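Local coordinates for protein FIG000988: Predicted permease (Vibrio cholerae, PDB 6MJP) that probably forms part of the LptBFG ABC transporter, which moves lipopolysaccharide from the inner membrane toward the outer membrane, at residues 9-14 and 73-78; 17-22 and 65-70. All blocks are in the same frame, centred on the assembly; numbering follows the deposited sequence.

How the contacts relate
Both contacts join the same two long helices, 2-36 and 48-81, which run roughly antiparallel in this LptF/LptG-family permease. Contact 2 is nested inside the loop that contact 1 closes: the chain passes 9-14 and 17-22 on the first helix, then returns through 65-70 and 73-78 on the second. Their centres lie about 11 Å apart, and Leu74 CD1 packs on Ile18 CD1 at 3.7 Å, so one continuous seam results. Along it the chemistry changes from a polar, charged end beside the glucoside headgroup of JU7 to a mostly apolar stretch in the predicted transmembrane region, where the cyclohexyl end of the same detergent lies near Ile18.

Contact 1: residues 9-14 and 73-78; sequences RETIKS and LLTFGR. With JU7 (6-cyclohexylhexyl beta-D-glucopyranoside), chain T.
The hydroxyl of Thr75 is gripped from two directions: Ser14 OG gives a weak hydrogen bond to Thr75 OG1 at 3.1 Å, and Thr75 OG1 also bonds to Gly71 O, one turn back on its own helix. That second bond is possible because OG1 lies beside the backbone N, anti to the carbonyl carbon (chi1 -63°). The same torsion sends the methyl toward helix 2-36, where Thr75 CG2 lies 3.4 Å from Thr11 OG1. Thr11 in turn bonds its hydroxyl to Leu7 O, and Phe76 crosses Thr11 at a slant, with CE1 3.7 Å from Thr11 OG1. Threonine suits both places at this crossing, since each of the two hydroxyls bonds to a carbonyl of its own helix while the Thr75 methyl packs on Thr11, with Thr11 and Thr75 CA atoms 5.5 Å apart.

Beside the threonines a salt bridge joins Glu10 OE1 and Arg78 NH1 at 3.1 Å. The two flat groups stand 79° apart, and NH1 meets the oxygen from above the carboxylate plane, so the salt bridge holds one hydrogen bond, bent at 136°, and is not a two-pronged pairing. The bend of Arg78 at chi3 turns its guanidinium across to Glu10, while NE is bridged to Glu82. Over one guanidinium face lies the sugar of JU7, with C02 4.2 Å above the plane.

With a basic side chain of another protein chain close by, Glu10 and Glu82 probably balance the charge of Arg78 and hold it at this buried site, its guanidinium face against the bound glucoside.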
ATOM      1  N   ARG D   9     -25.708  16.036   0.867  1.00 95.22           N
ATOM      2  CA  ARG D   9     -25.597  15.901   2.318  1.00 95.90           C
ATOM      3  C   ARG D   9     -24.708  14.723   2.710  1.00 97.06           C
ATOM      4  O   ARG D   9     -23.698  14.893   3.402  1.00106.96           O
ATOM      5  CB  ARG D   9     -26.987  15.744   2.931  1.00 97.80           C
ATOM      6  CG  ARG D   9     -27.634  17.049   3.346  1.00105.62           C
ATOM      7  CD  ARG D   9     -28.910  16.826   4.143  1.00103.59           C
ATOM      8  NE  ARG D   9     -30.105  16.811   3.307  1.00101.12           N
ATOM      9  CZ  ARG D   9     -30.743  15.701   2.958  1.00102.43           C
ATOM     10  NH1 ARG D   9     -30.291  14.524   3.373  1.00101.38           N
ATOM     11  NH2 ARG D   9     -31.830  15.762   2.203  1.00 98.82           N
ATOM     12  N   GLU D  10     -25.097  13.509   2.299  1.00 97.06           N
ATOM     13  CA  GLU D  10     -24.278  12.322   2.537  1.00 97.46           C
ATOM     14  C   GLU D  10     -22.823  12.531   2.111  1.00103.22           C
ATOM     15  O   GLU D  10     -21.894  12.306   2.899  1.00103.07           O
ATOM     16  CB  GLU D  10     -24.874  11.125   1.795  1.00 94.64           C
ATOM     17  CG  GLU D  10     -26.155  10.598   2.377  1.00107.09           C
ATOM     18  CD  GLU D  10     -26.055  10.340   3.864  1.00118.19           C
ATOM     19  OE1 GLU D  10     -24.994   9.860   4.321  1.00127.68           O
ATOM     20  OE2 GLU D  10     -27.044  10.627   4.574  1.00118.02           O
ATOM     21  N   THR D  11     -22.613  12.954   0.853  1.00107.17           N
ATOM     22  CA  THR D  11     -21.265  13.094   0.296  1.00104.72           C
ATOM     23  C   THR D  11     -20.431  14.112   1.072  1.00105.88           C
ATOM     24  O   THR D  11     -19.255  13.863   1.373  1.00103.05           O
ATOM     25  CB  THR D  11     -21.328  13.508  -1.179  1.00 95.10           C
ATOM     26  OG1 THR D  11     -22.197  12.642  -1.913  1.00 90.76           O
ATOM     27  CG2 THR D  11     -19.945  13.459  -1.804  1.00 91.14           C
ATOM     28  N   ILE D  12     -21.005  15.285   1.364  1.00104.75           N
ATOM     29  CA  ILE D  12     -20.217  16.338   2.008  1.00107.49           C
ATOM     30  C   ILE D  12     -19.781  15.909   3.403  1.00114.86           C
ATOM     31  O   ILE D  12     -18.694  16.285   3.870  1.00121.19           O
ATOM     32  CB  ILE D  12     -20.991  17.671   2.048  1.00103.81           C
ATOM     33  CG1 ILE D  12     -20.067  18.775   2.530  1.00112.30           C
ATOM     34  CG2 ILE D  12     -22.124  17.615   3.031  1.00105.62           C
ATOM     35  CD1 ILE D  12     -20.734  20.105   2.685  1.00124.50           C
ATOM     36  N   LYS D  13     -20.621  15.122   4.089  1.00104.35           N
ATOM     37  CA  LYS D  13     -20.252  14.525   5.369  1.00107.62           C
ATOM     38  C   LYS D  13     -18.996  13.666   5.235  1.00113.19           C
ATOM     39  O   LYS D  13     -17.971  13.930   5.873  1.00120.59           O
ATOM     40  CB  LYS D  13     -21.422  13.693   5.895  1.00112.73           C
ATOM     41  N   SER D  14     -19.076  12.616   4.411  1.00115.80           N
ATOM     42  CA  SER D  14     -17.913  11.788   4.090  1.00120.17           C
ATOM     43  C   SER D  14     -16.707  12.624   3.650  1.00125.55           C
ATOM     44  O   SER D  14     -15.581  12.389   4.107  1.00125.99           O
ATOM     45  CB  SER D  14     -18.286  10.790   2.992  1.00117.95           C
ATOM     46  OG  SER D  14     -19.358   9.938   3.380  1.00127.44           O
ATOM     47  N   LEU D  73     -16.352   9.197  -4.358  1.00 86.28           N
ATOM     48  CA  LEU D  73     -16.106   7.807  -4.721  1.00 86.01           C
ATOM     49  C   LEU D  73     -16.621   6.863  -3.638  1.00 90.74           C
ATOM     50  O   LEU D  73     -17.359   5.912  -3.921  1.00 92.33           O
ATOM     51  CB  LEU D  73     -14.608   7.600  -4.975  1.00 86.28           C
ATOM     52  CG  LEU D  73     -14.161   6.173  -5.301  1.00 83.80           C
ATOM     53  CD1 LEU D  73     -14.604   5.839  -6.695  1.00 82.53           C
ATOM     54  CD2 LEU D  73     -12.660   5.965  -5.144  1.00 86.40           C
ATOM     55  N   LEU D  74     -16.262   7.133  -2.381  1.00 91.13           N
ATOM     56  CA  LEU D  74     -16.690   6.281  -1.279  1.00 84.96           C
ATOM     57  C   LEU D  74     -18.179   6.423  -1.005  1.00 83.97           C
ATOM     58  O   LEU D  74     -18.860   5.419  -0.768  1.00 85.83           O
ATOM     59  CB  LEU D  74     -15.897   6.614  -0.022  1.00 89.27           C
ATOM     60  CG  LEU D  74     -14.426   6.250  -0.043  1.00 90.80           C
ATOM     61  CD1 LEU D  74     -13.825   6.597   1.298  1.00 96.59           C
ATOM     62  CD2 LEU D  74     -14.277   4.775  -0.357  1.00 89.94           C
ATOM     63  N   THR D  75     -18.703   7.656  -1.008  1.00 81.54           N
ATOM     64  CA  THR D  75     -20.131   7.839  -0.750  1.00 80.71           C
ATOM     65  C   THR D  75     -20.966   7.090  -1.778  1.00 78.35           C
ATOM     66  O   THR D  75     -21.828   6.280  -1.425  1.00 76.83           O
ATOM     67  CB  THR D  75     -20.507   9.324  -0.751  1.00 84.76           C
ATOM     68  OG1 THR D  75     -19.831  10.006   0.309  1.00 96.48           O
ATOM     69  CG2 THR D  75     -21.995   9.483  -0.548  1.00 81.19           C
ATOM     70  N   PHE D  76     -20.712   7.344  -3.066  1.00 82.81           N
ATOM     71  CA  PHE D  76     -21.463   6.674  -4.119  1.00 80.05           C
ATOM     72  C   PHE D  76     -21.216   5.173  -4.111  1.00 76.35           C
ATOM     73  O   PHE D  76     -22.136   4.391  -4.366  1.00 82.08           O
ATOM     74  CB  PHE D  76     -21.111   7.257  -5.478  1.00 78.98           C
ATOM     75  CG  PHE D  76     -21.709   8.612  -5.732  1.00 79.43           C
ATOM     76  CD1 PHE D  76     -22.261   9.355  -4.699  1.00 78.30           C
ATOM     77  CD2 PHE D  76     -21.731   9.136  -7.013  1.00 79.90           C
ATOM     78  CE1 PHE D  76     -22.809  10.599  -4.939  1.00 79.73           C
ATOM     79  CE2 PHE D  76     -22.282  10.379  -7.258  1.00 82.70           C
ATOM     80  CZ  PHE D  76     -22.822  11.112  -6.218  1.00 78.84           C
ATOM     81  N   GLY D  77     -19.988   4.753  -3.830  1.00 76.12           N
ATOM     82  CA  GLY D  77     -19.746   3.342  -3.586  1.00 78.88           C
ATOM     83  C   GLY D  77     -20.658   2.769  -2.520  1.00 79.30           C
ATOM     84  O   GLY D  77     -21.242   1.702  -2.707  1.00 91.02           O
ATOM     85  N   ARG D  78     -20.807   3.472  -1.397  1.00 78.32           N
ATOM     86  CA  ARG D  78     -21.681   2.971  -0.343  1.00 81.70           C
ATOM     87  C   ARG D  78     -23.114   2.858  -0.833  1.00 90.05           C
ATOM     88  O   ARG D  78     -23.778   1.839  -0.613  1.00 90.49           O
ATOM     89  CB  ARG D  78     -21.621   3.878   0.879  1.00 86.78           C
ATOM     90  CG  ARG D  78     -22.368   3.338   2.062  1.00 83.35           C
ATOM     91  CD  ARG D  78     -22.391   4.372   3.126  1.00 88.84           C
ATOM     92  NE  ARG D  78     -23.607   5.171   3.073  1.00 96.72           N
ATOM     93  CZ  ARG D  78     -23.627   6.495   2.981  1.00101.28           C
ATOM     94  NH1 ARG D  78     -24.788   7.136   2.954  1.00 98.47           N
ATOM     95  NH2 ARG D  78     -22.486   7.177   2.933  1.00103.71           N
TER
HETATM   96  C02 JU7 T 402     -23.123   6.900   7.159  1.00118.03           C
HETATM   97  C03 JU7 T 402     -22.466   5.511   7.449  1.00117.85           C
HETATM   98  C05 JU7 T 402     -20.109   5.027   7.434  1.00 92.09           C
HETATM   99  C06 JU7 T 402     -18.880   5.362   6.558  1.00 81.10           C
HETATM  100  C07 JU7 T 402     -17.551   5.305   7.335  1.00 84.67           C
HETATM  101  C08 JU7 T 402     -16.451   4.384   6.727  1.00 95.05           C
HETATM  102  C09 JU7 T 402     -14.991   4.958   6.841  1.00 97.20           C
HETATM  103  C10 JU7 T 402     -13.997   4.395   5.778  1.00 96.48           C
HETATM  104  C11 JU7 T 402     -12.605   5.096   5.690  1.00100.90           C
HETATM  105  C12 JU7 T 402     -12.741   6.577   5.349  1.00106.95           C
HETATM  106  C13 JU7 T 402     -11.395   7.271   5.080  1.00110.33           C
HETATM  107  C14 JU7 T 402     -10.608   6.597   3.967  1.00109.41           C
HETATM  108  C15 JU7 T 402     -10.437   5.130   4.318  1.00110.30           C
HETATM  109  C16 JU7 T 402     -11.790   4.454   4.566  1.00105.43           C
HETATM  110  C18 JU7 T 402     -24.529   4.434   7.792  1.00130.06           C
HETATM  111  C19 JU7 T 402     -25.529   3.550   7.035  1.00138.88           C
HETATM  112  C21 JU7 T 402     -25.285   5.785   8.014  1.00126.83           C
HETATM  113  C23 JU7 T 402     -24.339   7.036   8.119  1.00126.09           C
HETATM  114  O01 JU7 T 402     -22.212   7.889   7.508  1.00116.34           O
HETATM  115  O04 JU7 T 402     -21.292   5.312   6.679  1.00105.82           O
HETATM  116  O17 JU7 T 402     -23.397   4.569   6.957  1.00123.96           O
HETATM  117  O20 JU7 T 402     -24.949   2.297   6.899  1.00147.32           O
HETATM  118  O22 JU7 T 402     -25.968   5.672   9.243  1.00125.78           O
HETATM  119  O24 JU7 T 402     -25.018   8.179   7.682  1.00129.25           O

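Contact 2: residues 17-22 and 65-70; sequences AIFFVL and PLSLYI
Ser67 meets Phe19 where the two helices come nearest in this contact, their CA atoms 5.5 Å apart. Its hydroxyl is anti to the backbone N (chi1 -179°) and thereby extends toward the other helix, bringing Ser67 OG to 3.5 Å from Phe19 CB. The oxygen lies near the plane of the Phe19 ring, at its edge, and this is a van der Waals approach. The phenyl group leads on past the serine to Leu64, one turn earlier on helix 48-81. Leu22 reaches the same serine with a methyl: Leu22 CD1 lies 4.1 Å from Ser67 CA, over the backbone more than over the hydroxyl. A small residue suits this position, because it lets Leu22 rest on the backbone at Ser67 while Phe19, from the preceding turn of helix 2-36, lies against the hydroxyl.

One turn further, Ile70 receives Ile18. The two branched side chains cross at about a right angle, with Ile18 CD1 3.7 Å from Ile70 CG2 and 3.8 Å from Ile70 C. Ile18 holds CG1 anti to its carbonyl carbon (chi1 -64°), and the extended second torsion carries CD1 to the partner helix. Isoleucine suits position 70 because its two arms can divide the work: CG2 faces Ile18, while the longer arm leads away.

The segment axes approach to 9.0 Å with their directions 140° apart. Behind the contact, Pro65, Leu68 and Tyr69 pack on helix 260-286, and Tyr69 OH bonds to Ala302 O of helix 299-321. Ile70 touches Met299 of that same helix, so 65-70 is sandwiched between helix 2-36 and these later membrane helices.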
ATOM      1  N   ALA D  17     -14.960  14.353   6.508  1.00120.89           N
ATOM      2  CA  ALA D  17     -14.274  13.311   7.268  1.00121.11           C
ATOM      3  C   ALA D  17     -12.930  12.965   6.640  1.00119.17           C
ATOM      4  O   ALA D  17     -11.892  12.975   7.313  1.00124.71           O
ATOM      5  CB  ALA D  17     -15.160  12.069   7.357  1.00122.29           C
ATOM      6  N   ILE D  18     -12.938  12.660   5.338  1.00118.08           N
ATOM      7  CA  ILE D  18     -11.717  12.298   4.618  1.00118.41           C
ATOM      8  C   ILE D  18     -10.704  13.437   4.664  1.00118.47           C
ATOM      9  O   ILE D  18      -9.499  13.212   4.829  1.00121.28           O
ATOM     10  CB  ILE D  18     -12.065  11.910   3.167  1.00114.06           C
ATOM     11  CG1 ILE D  18     -12.943  10.660   3.140  1.00119.64           C
ATOM     12  CG2 ILE D  18     -10.821  11.685   2.340  1.00108.54           C
ATOM     13  CD1 ILE D  18     -13.265  10.180   1.741  1.00120.39           C
ATOM     14  N   PHE D  19     -11.175  14.676   4.508  1.00116.13           N
ATOM     15  CA  PHE D  19     -10.303  15.836   4.651  1.00115.32           C
ATOM     16  C   PHE D  19      -9.675  15.891   6.038  1.00126.95           C
ATOM     17  O   PHE D  19      -8.467  16.117   6.172  1.00131.97           O
ATOM     18  CB  PHE D  19     -11.097  17.107   4.380  1.00114.75           C
ATOM     19  CG  PHE D  19     -10.287  18.360   4.474  1.00117.67           C
ATOM     20  CD1 PHE D  19      -9.569  18.803   3.381  1.00119.80           C
ATOM     21  CD2 PHE D  19     -10.247  19.103   5.649  1.00124.73           C
ATOM     22  CE1 PHE D  19      -8.818  19.960   3.448  1.00126.42           C
ATOM     23  CE2 PHE D  19      -9.496  20.265   5.724  1.00131.32           C
ATOM     24  CZ  PHE D  19      -8.781  20.692   4.620  1.00130.65           C
ATOM     25  N   PHE D  20     -10.488  15.712   7.090  1.00136.28           N
ATOM     26  CA  PHE D  20      -9.962  15.715   8.456  1.00142.00           C
ATOM     27  C   PHE D  20      -8.859  14.680   8.637  1.00137.21           C
ATOM     28  O   PHE D  20      -7.970  14.867   9.475  1.00141.89           O
ATOM     29  CB  PHE D  20     -11.086  15.466   9.471  1.00144.73           C
ATOM     30  CG  PHE D  20     -10.602  15.294  10.899  1.00148.34           C
ATOM     31  CD1 PHE D  20     -10.153  16.383  11.627  1.00153.37           C
ATOM     32  CD2 PHE D  20     -10.602  14.045  11.507  1.00146.42           C
ATOM     33  CE1 PHE D  20      -9.708  16.232  12.935  1.00157.33           C
ATOM     34  CE2 PHE D  20     -10.159  13.889  12.817  1.00149.32           C
ATOM     35  CZ  PHE D  20      -9.712  14.984  13.529  1.00155.45           C
ATOM     36  N   VAL D  21      -8.896  13.588   7.867  1.00126.58           N
ATOM     37  CA  VAL D  21      -7.808  12.614   7.890  1.00122.31           C
ATOM     38  C   VAL D  21      -6.603  13.124   7.104  1.00125.84           C
ATOM     39  O   VAL D  21      -5.486  13.180   7.629  1.00130.99           O
ATOM     40  CB  VAL D  21      -8.279  11.253   7.349  1.00114.10           C
ATOM     41  CG1 VAL D  21      -7.116  10.284   7.328  1.00113.90           C
ATOM     42  CG2 VAL D  21      -9.397  10.695   8.189  1.00113.39           C
ATOM     43  N   LEU D  22      -6.810  13.472   5.829  1.00126.42           N
ATOM     44  CA  LEU D  22      -5.713  13.881   4.951  1.00129.46           C
ATOM     45  C   LEU D  22      -4.907  15.032   5.545  1.00135.22           C
ATOM     46  O   LEU D  22      -3.685  14.932   5.703  1.00141.36           O
ATOM     47  CB  LEU D  22      -6.265  14.276   3.585  1.00129.31           C
ATOM     48  CG  LEU D  22      -6.953  13.157   2.818  1.00123.99           C
ATOM     49  CD1 LEU D  22      -7.601  13.718   1.563  1.00126.48           C
ATOM     50  CD2 LEU D  22      -5.943  12.070   2.493  1.00117.30           C
ATOM     51  N   PRO D  65      -8.564  18.537  -4.181  1.00114.19           N
ATOM     52  CA  PRO D  65      -9.021  17.644  -5.255  1.00109.70           C
ATOM     53  C   PRO D  65      -9.241  16.219  -4.777  1.00107.99           C
ATOM     54  O   PRO D  65     -10.324  15.656  -4.947  1.00103.37           O
ATOM     55  CB  PRO D  65      -7.881  17.699  -6.281  1.00107.57           C
ATOM     56  CG  PRO D  65      -7.194  18.970  -6.033  1.00115.85           C
ATOM     57  CD  PRO D  65      -7.322  19.240  -4.560  1.00117.98           C
ATOM     58  N   LEU D  66      -8.204  15.625  -4.186  1.00115.23           N
ATOM     59  CA  LEU D  66      -8.307  14.253  -3.706  1.00109.04           C
ATOM     60  C   LEU D  66      -9.410  14.111  -2.675  1.00111.52           C
ATOM     61  O   LEU D  66     -10.085  13.075  -2.619  1.00110.19           O
ATOM     62  CB  LEU D  66      -6.976  13.809  -3.108  1.00103.97           C
ATOM     63  CG  LEU D  66      -6.872  12.318  -2.827  1.00 98.99           C
ATOM     64  CD1 LEU D  66      -7.073  11.527  -4.106  1.00 97.96           C
ATOM     65  CD2 LEU D  66      -5.527  12.016  -2.218  1.00100.59           C
ATOM     66  N   SER D  67      -9.607  15.143  -1.857  1.00117.10           N
ATOM     67  CA  SER D  67     -10.624  15.107  -0.814  1.00113.34           C
ATOM     68  C   SER D  67     -12.004  14.849  -1.404  1.00111.58           C
ATOM     69  O   SER D  67     -12.675  13.868  -1.055  1.00108.00           O
ATOM     70  CB  SER D  67     -10.597  16.426  -0.042  1.00117.78           C
ATOM     71  OG  SER D  67     -11.556  16.435   0.989  1.00122.71           O
ATOM     72  N   LEU D  68     -12.435  15.721  -2.317  1.00112.99           N
ATOM     73  CA  LEU D  68     -13.726  15.560  -2.977  1.00106.79           C
ATOM     74  C   LEU D  68     -13.765  14.305  -3.846  1.00101.65           C
ATOM     75  O   LEU D  68     -14.790  13.614  -3.900  1.00107.14           O
ATOM     76  CB  LEU D  68     -14.027  16.798  -3.813  1.00107.80           C
ATOM     77  CG  LEU D  68     -15.398  16.801  -4.479  1.00106.40           C
ATOM     78  CD1 LEU D  68     -16.484  16.675  -3.429  1.00108.96           C
ATOM     79  CD2 LEU D  68     -15.585  18.057  -5.291  1.00108.71           C
ATOM     80  N   TYR D  69     -12.662  14.007  -4.537  1.00 99.66           N
ATOM     81  CA  TYR D  69     -12.545  12.807  -5.366  1.00 97.11           C
ATOM     82  C   TYR D  69     -12.865  11.536  -4.585  1.00 95.61           C
ATOM     83  O   TYR D  69     -13.747  10.762  -4.970  1.00 91.69           O
ATOM     84  CB  TYR D  69     -11.123  12.754  -5.928  1.00100.34           C
ATOM     85  CG  TYR D  69     -10.778  11.703  -6.973  1.00 95.81           C
ATOM     86  CD1 TYR D  69     -11.211  11.818  -8.288  1.00 90.70           C
ATOM     87  CD2 TYR D  69      -9.932  10.646  -6.656  1.00 98.03           C
ATOM     88  CE1 TYR D  69     -10.849  10.870  -9.250  1.00 89.22           C
ATOM     89  CE2 TYR D  69      -9.568   9.703  -7.598  1.00 97.19           C
ATOM     90  CZ  TYR D  69     -10.024   9.813  -8.890  1.00 92.89           C
ATOM     91  OH  TYR D  69      -9.636   8.852  -9.798  1.00 91.40           O
ATOM     92  N   ILE D  70     -12.120  11.284  -3.501  1.00 99.16           N
ATOM     93  CA  ILE D  70     -12.358  10.076  -2.717  1.00 95.02           C
ATOM     94  C   ILE D  70     -13.695  10.171  -2.008  1.00 97.40           C
ATOM     95  O   ILE D  70     -14.386   9.159  -1.827  1.00 95.39           O
ATOM     96  CB  ILE D  70     -11.212   9.840  -1.722  1.00 93.85           C
ATOM     97  CG1 ILE D  70      -9.886   9.795  -2.463  1.00 95.95           C
ATOM     98  CG2 ILE D  70     -11.391   8.527  -0.991  1.00 94.76           C
ATOM     99  CD1 ILE D  70      -9.845   8.730  -3.532  1.00 98.90           C
TER